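Local coordinates for two-domain protein containing predicted PHP-like metal-dependent phosphoesterase (Bacteroides vulgatus ATCC 8482, PDB 3E38), which binds three zinc ions and is probably a metal-dependent phosphoesterase of the PHP type, perhaps acting on nucleic acids, at residues R96-G101 / K149-H154; P100-A105 / W135-W140. All blocks are in the same frame, centred on the assembly; numbering follows the deposited sequence.

Two contacts nested one inside the other illustrate how a loop and a strand end are secured beside a zinc site. Strand 87-95 runs into the loop 96-101, which passes directly into strand 102-106. Interaction 2 closes the inner loop, pairing 100-105 with 135-140 after an excursion through helix 119-128 and strand 132-135. Interaction 1 closes the wider loop around it, bringing 149-154, where helix 152-159 begins, back to 96-101. The two share Pro100 and Gly101, and they touch where the ring of His154 stacks on that of Trp135. Together they tie the sheet and the helix start to the zinc site to which His102 and His137 contribute.

Interaction 1: residues R96-G101 / K149-H154; sequences RAMAPG and KWWPEH
The selenomethionine side chain of Met98 lies against one face of the Trp151 indole, its CG 3.6 Å from Trp151 CZ2 and its selenium 4.1 Å from the centroid of the five-membered ring, a Met-aromatic contact. Bends at chi2 and chi3 fold the chain back on itself after a first torsion that sets CG opposite the backbone N (chi1 174°), and the same selenium reaches the edge of the His154 ring, 3.6 Å from CE1. Ala99 CB shares that indole face, resting 3.6 Å from Trp151 CE3. Its methyl is also met by the carboxylate of Glu153, whose OE1 comes within 3.5 Å of Ala99 CB, so a single small side chain fills the corner between ring and acid. Cis peptide bonds before both Ala99 and Pro100 give this loop its sharp course. On the polar side, His154 uses both ring nitrogens. NE2 donates to Pro100 O at 2.8 Å, with the acceptor close to the imidazole plane but the donor tilted from the plane of the carbonyl. ND1 accepts the N-H of Trp151 at 2.9 Å, again in the ring plane, joining the N-cap residue to the third residue of the helix. These two bonds fix the rotation of the ring and place the proton on NE2. A leucine in place of His154 would probably leave the Pro100 carbonyl and the Trp151 N-H without these mates and the selenium of Met98 without the imidazole edge. Trp151 NE1 is hydrogen-bonded to Gln144 OE1. The contact thus packs the connection between strands 87-95 and 102-106 against the first turn of helix 152-159, just beside the zinc ligands His102 and His137, while Tyr119, from helix 119-128, touches both Pro100 and Glu153.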
loop_
_atom_site.group_PDB
_atom_site.type_symbol
_atom_site.label_atom_id
_atom_site.label_comp_id
_atom_site.label_asym_id
_atom_site.label_seq_id
_atom_site.Cartn_x
_atom_site.Cartn_y
_atom_site.Cartn_z
ATOM N N ARG B 96 8.400 32.682 19.769
ATOM C CA ARG B 96 8.494 34.120 19.597
ATOM C C ARG B 96 8.712 34.521 18.140
ATOM O O ARG B 96 8.955 33.716 17.283
ATOM C CB ARG B 96 9.660 34.633 20.422
ATOM C CG ARG B 96 9.527 34.276 21.886
ATOM C CD ARG B 96 8.494 35.161 22.591
ATOM N NE ARG B 96 8.434 34.830 24.012
ATOM C CZ ARG B 96 8.293 35.725 24.983
ATOM N NH1 ARG B 96 8.244 37.015 24.697
ATOM N NH2 ARG B 96 8.280 35.331 26.249
ATOM N N ALA B 97 8.591 35.804 17.900
ATOM C CA ALA B 97 8.860 36.416 16.593
ATOM C C ALA B 97 10.319 36.210 16.235
ATOM O O ALA B 97 11.161 36.020 17.115
ATOM C CB ALA B 97 8.528 37.940 16.617
HETATM N N MSE B 98 10.607 36.244 14.935
HETATM C CA MSE B 98 11.995 36.183 14.452
HETATM C C MSE B 98 12.544 37.599 14.484
HETATM O O MSE B 98 11.884 38.479 13.956
HETATM C CB MSE B 98 12.060 35.693 13.008
HETATM C CG MSE B 98 13.453 35.732 12.387
HETATM SE SE MSE B 98 14.646 34.358 13.169
HETATM C CE MSE B 98 13.419 32.812 13.028
ATOM N N ALA B 99 13.709 37.874 15.085
ATOM C CA ALA B 99 14.535 36.903 15.811
ATOM C C ALA B 99 14.087 36.942 17.274
ATOM O O ALA B 99 13.446 37.912 17.696
ATOM C CB ALA B 99 16.028 37.242 15.661
ATOM N N PRO B 100 14.428 35.920 18.077
ATOM C CA PRO B 100 15.225 34.740 17.797
ATOM C C PRO B 100 14.385 33.620 17.175
ATOM O O PRO B 100 14.892 32.593 16.722
ATOM C CB PRO B 100 15.643 34.316 19.201
ATOM C CG PRO B 100 14.394 34.591 20.025
ATOM C CD PRO B 100 13.688 35.754 19.347
ATOM N N GLY B 101 13.092 33.852 17.146
ATOM C CA GLY B 101 12.202 32.883 16.551
ATOM C C GLY B 101 11.701 31.892 17.557
ATOM O O GLY B 101 11.313 32.264 18.651
ATOM N N LYS B 149 18.688 33.035 7.613
ATOM C CA LYS B 149 19.811 33.721 8.247
ATOM C C LYS B 149 19.984 33.457 9.723
ATOM O O LYS B 149 19.088 32.927 10.443
ATOM C CB LYS B 149 19.665 35.232 8.076
ATOM C CG LYS B 149 19.546 35.634 6.641
ATOM C CD LYS B 149 19.216 37.095 6.465
ATOM C CE LYS B 149 19.190 37.427 4.967
ATOM N NZ LYS B 149 18.817 38.841 4.683
ATOM N N TRP B 150 21.181 33.876 10.120
ATOM C CA TRP B 150 21.689 33.847 11.499
ATOM C C TRP B 150 21.695 35.283 11.978
ATOM O O TRP B 150 22.353 36.140 11.423
ATOM C CB TRP B 150 23.094 33.244 11.585
ATOM C CG TRP B 150 23.638 33.131 12.992
ATOM C CD1 TRP B 150 24.207 34.132 13.722
ATOM C CD2 TRP B 150 23.713 31.954 13.812
ATOM N NE1 TRP B 150 24.601 33.666 14.955
ATOM C CE2 TRP B 150 24.317 32.330 15.037
ATOM C CE3 TRP B 150 23.324 30.630 13.638
ATOM C CZ2 TRP B 150 24.535 31.421 16.091
ATOM C CZ3 TRP B 150 23.529 29.712 14.708
ATOM C CH2 TRP B 150 24.137 30.115 15.900
ATOM N N TRP B 151 20.924 35.550 13.011
ATOM C CA TRP B 151 20.805 36.920 13.517
ATOM C C TRP B 151 21.714 37.191 14.696
ATOM O O TRP B 151 22.322 36.291 15.254
ATOM C CB TRP B 151 19.360 37.206 13.905
ATOM C CG TRP B 151 18.432 37.032 12.769
ATOM C CD1 TRP B 151 18.313 35.927 11.964
ATOM C CD2 TRP B 151 17.421 37.937 12.351
ATOM N NE1 TRP B 151 17.309 36.113 11.058
ATOM C CE2 TRP B 151 16.741 37.336 11.274
ATOM C CE3 TRP B 151 17.003 39.183 12.798
ATOM C CZ2 TRP B 151 15.706 37.956 10.620
ATOM C CZ3 TRP B 151 15.972 39.809 12.126
ATOM C CH2 TRP B 151 15.336 39.195 11.056
ATOM N N PRO B 152 21.809 38.454 15.082
ATOM C CA PRO B 152 22.724 38.759 16.196
ATOM C C PRO B 152 22.218 38.183 17.524
ATOM O O PRO B 152 22.979 38.000 18.465
ATOM C CB PRO B 152 22.811 40.310 16.189
ATOM C CG PRO B 152 22.168 40.758 14.875
ATOM C CD PRO B 152 21.222 39.653 14.456
ATOM N N GLU B 153 20.943 37.831 17.548
ATOM C CA GLU B 153 20.310 37.251 18.744
ATOM C C GLU B 153 20.641 35.791 18.883
ATOM O O GLU B 153 20.657 35.240 19.971
ATOM C CB GLU B 153 18.786 37.331 18.696
ATOM C CG GLU B 153 18.224 38.714 18.861
ATOM C CD GLU B 153 18.080 39.468 17.559
ATOM O OE1 GLU B 153 18.778 39.168 16.568
ATOM O OE2 GLU B 153 17.239 40.373 17.541
ATOM N N HIS B 154 20.834 35.147 17.752
ATOM C CA HIS B 154 21.174 33.744 17.785
ATOM C C HIS B 154 22.618 33.693 18.293
ATOM O O HIS B 154 23.026 32.808 19.022
ATOM C CB HIS B 154 20.931 33.072 16.415
ATOM C CG HIS B 154 19.528 33.263 15.907
ATOM N ND1 HIS B 154 19.234 34.032 14.797
ATOM C CD2 HIS B 154 18.331 32.830 16.398
ATOM C CE1 HIS B 154 17.923 34.060 14.623
ATOM N NE2 HIS B 154 17.352 33.349 15.585
#

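Interaction 2: residues P100-A105 / W135-W140; sequences PGHFNA and WNHPGW. With ZN (zinc ion), chain H.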
loop_
_atom_site.group_PDB
_atom_site.type_symbol
_atom_site.label_atom_id
_atom_site.label_comp_id
_atom_site.label_asym_id
_atom_site.label_seq_id
_atom_site.Cartn_x
_atom_site.Cartn_y
_atom_site.Cartn_z
ATOM N N PRO B 100 14.428 35.920 18.077
ATOM C CA PRO B 100 15.225 34.740 17.797
ATOM C C PRO B 100 14.385 33.620 17.175
ATOM O O PRO B 100 14.892 32.593 16.722
ATOM C CB PRO B 100 15.643 34.316 19.201
ATOM C CG PRO B 100 14.394 34.591 20.025
ATOM C CD PRO B 100 13.688 35.754 19.347
ATOM N N GLY B 101 13.092 33.852 17.146
ATOM C CA GLY B 101 12.202 32.883 16.551
ATOM C C GLY B 101 11.701 31.892 17.557
ATOM O O GLY B 101 11.313 32.264 18.651
ATOM N N HIS B 102 11.682 30.625 17.170
ATOM C CA HIS B 102 11.188 29.536 18.045
ATOM C C HIS B 102 12.290 28.599 18.452
ATOM O O HIS B 102 13.060 28.135 17.611
ATOM C CB HIS B 102 10.167 28.661 17.315
ATOM C CG HIS B 102 8.965 29.384 16.806
ATOM N ND1 HIS B 102 7.800 28.728 16.485
ATOM C CD2 HIS B 102 8.737 30.694 16.567
ATOM C CE1 HIS B 102 6.907 29.607 16.058
ATOM N NE2 HIS B 102 7.443 30.807 16.114
ATOM N N PHE B 103 12.352 28.314 19.746
ATOM C CA PHE B 103 13.288 27.334 20.334
ATOM C C PHE B 103 12.550 26.331 21.208
ATOM O O PHE B 103 11.587 26.651 21.841
ATOM C CB PHE B 103 14.307 27.974 21.260
ATOM C CG PHE B 103 15.428 28.755 20.563
ATOM C CD1 PHE B 103 15.155 29.820 19.747
ATOM C CD2 PHE B 103 16.765 28.412 20.788
ATOM C CE1 PHE B 103 16.178 30.509 19.111
ATOM C CE2 PHE B 103 17.784 29.076 20.156
ATOM C CZ PHE B 103 17.492 30.135 19.315
ATOM N N ASN B 104 13.086 25.125 21.265
ATOM C CA ASN B 104 12.635 24.117 22.215
ATOM C C ASN B 104 13.625 23.973 23.345
ATOM O O ASN B 104 14.824 23.978 23.149
ATOM C CB ASN B 104 12.393 22.773 21.576
ATOM C CG ASN B 104 11.018 22.657 20.984
ATOM O OD1 ASN B 104 10.341 23.651 20.759
ATOM N ND2 ASN B 104 10.584 21.429 20.750
ATOM N N ALA B 105 13.051 23.917 24.539
ATOM C CA ALA B 105 13.737 23.687 25.802
ATOM C C ALA B 105 13.290 22.304 26.234
ATOM O O ALA B 105 12.110 22.094 26.492
ATOM C CB ALA B 105 13.351 24.740 26.838
ATOM N N TRP B 135 17.394 25.554 18.543
ATOM C CA TRP B 135 16.680 26.405 17.594
ATOM C C TRP B 135 15.802 25.560 16.635
ATOM O O TRP B 135 16.275 24.642 15.939
ATOM C CB TRP B 135 17.695 27.275 16.859
ATOM C CG TRP B 135 17.138 28.262 15.931
ATOM C CD1 TRP B 135 15.857 28.718 15.876
ATOM C CD2 TRP B 135 17.884 29.036 14.983
ATOM N NE1 TRP B 135 15.740 29.691 14.911
ATOM C CE2 TRP B 135 16.976 29.910 14.353
ATOM C CE3 TRP B 135 19.223 29.062 14.604
ATOM C CZ2 TRP B 135 17.365 30.793 13.344
ATOM C CZ3 TRP B 135 19.620 29.951 13.631
ATOM C CH2 TRP B 135 18.688 30.802 13.000
ATOM N N ASN B 136 14.506 25.882 16.636
ATOM C CA ASN B 136 13.539 25.230 15.753
ATOM C C ASN B 136 13.392 25.895 14.378
ATOM O O ASN B 136 13.388 27.106 14.241
ATOM C CB ASN B 136 12.135 25.156 16.384
ATOM C CG ASN B 136 12.121 24.491 17.727
ATOM O OD1 ASN B 136 12.960 23.650 18.031
ATOM N ND2 ASN B 136 11.166 24.879 18.554
ATOM N N HIS B 137 13.223 25.040 13.371
ATOM C CA HIS B 137 12.966 25.462 12.000
ATOM C C HIS B 137 13.544 26.825 11.657
ATOM O O HIS B 137 12.820 27.753 11.386
ATOM C CB HIS B 137 11.453 25.439 11.700
ATOM C CG HIS B 137 10.580 25.998 12.784
ATOM N ND1 HIS B 137 10.484 27.347 13.051
ATOM C CD2 HIS B 137 9.704 25.385 13.619
ATOM C CE1 HIS B 137 9.616 27.533 14.027
ATOM N NE2 HIS B 137 9.146 26.359 14.401
ATOM N N PRO B 138 14.864 26.940 11.676
ATOM C CA PRO B 138 15.445 28.226 11.331
ATOM C C PRO B 138 14.943 28.718 9.977
ATOM O O PRO B 138 14.666 29.896 9.777
ATOM C CB PRO B 138 16.966 27.932 11.308
ATOM C CG PRO B 138 17.113 26.400 11.450
ATOM C CD PRO B 138 15.860 25.940 12.099
ATOM N N GLY B 139 14.732 27.756 9.096
ATOM C CA GLY B 139 14.359 28.008 7.704
ATOM C C GLY B 139 12.892 28.218 7.385
ATOM O O GLY B 139 12.543 28.596 6.268
ATOM N N TRP B 140 12.035 27.988 8.361
ATOM C CA TRP B 140 10.583 28.145 8.150
ATOM C C TRP B 140 10.370 29.474 7.461
ATOM O O TRP B 140 10.742 30.530 7.996
ATOM C CB TRP B 140 9.880 28.125 9.478
ATOM C CG TRP B 140 8.387 28.161 9.462
ATOM C CD1 TRP B 140 7.541 27.532 8.581
ATOM C CD2 TRP B 140 7.557 28.730 10.479
ATOM N NE1 TRP B 140 6.228 27.732 8.962
ATOM C CE2 TRP B 140 6.212 28.453 10.129
ATOM C CE3 TRP B 140 7.820 29.465 11.651
ATOM C CZ2 TRP B 140 5.136 28.890 10.909
ATOM C CZ3 TRP B 140 6.758 29.906 12.409
ATOM C CH2 TRP B 140 5.427 29.604 12.047
HETATM ZN ZN ZN H . 7.658 26.489 16.025
HETATM O O HOH W 1 12.935 29.675 14.632
HETATM O O HOH W 2 7.626 24.678 16.049
#
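Phe103 and Trp135 form an antiparallel non-hydrogen-bonded pair, their CA atoms 4.5 Å apart, where strand 102-106 runs beside the end of strand 132-135. One residue further on, Asn136 N donates to His102 O at 2.8 Å; the chain then leaves the sheet through a type I turn from His137 to Trp140. Water 1 bridges the two segments, accepting from His102 N and Trp135 NE1 and donating to Asn136 O. On one side of the pair the Phe103 ring and the five-membered ring of Trp135 make an offset stack, planes 10° apart, with Trp135 CA over the phenyl face in a CH-pi contact. Trp135 CG lies opposite its backbone N (chi1 -176°), which lays the indole alongside the Phe103 ring. On the other, His102 and His137 converge on a zinc ion, His102 ND1 at 2.3 Å and His137 NE2 at 2.2 Å from the metal. The edge of His137 is turned to the face of His102, planes at 68°, which lets His102 ND1 and His137 NE2 reach one ion. Trp140 adds a second edge-to-face partner, its CZ3 3.7 Å from His102 CE1, completing an aromatic cluster about this ligand. Glu93, the third protein ligand, also binds a second zinc, and this is one of three zinc positions in the protein, consistent with the multinuclear site of PHP-type phosphoesterases. Asn136 serves as a second-shell residue: ND2 donates to Asn104 OD1 at 2.7 Å, coming from above the carbonyl plane with the two amides nearly perpendicular, and also to OE2 of Glu93. Strand 102-106 lies between strands 87-95 and 132-135, and strand 165-170 flanks the latter; Leu157 of helix 152-159 packs on Phe103, whose ring also meets Phe123 of helix 119-128 edge to face.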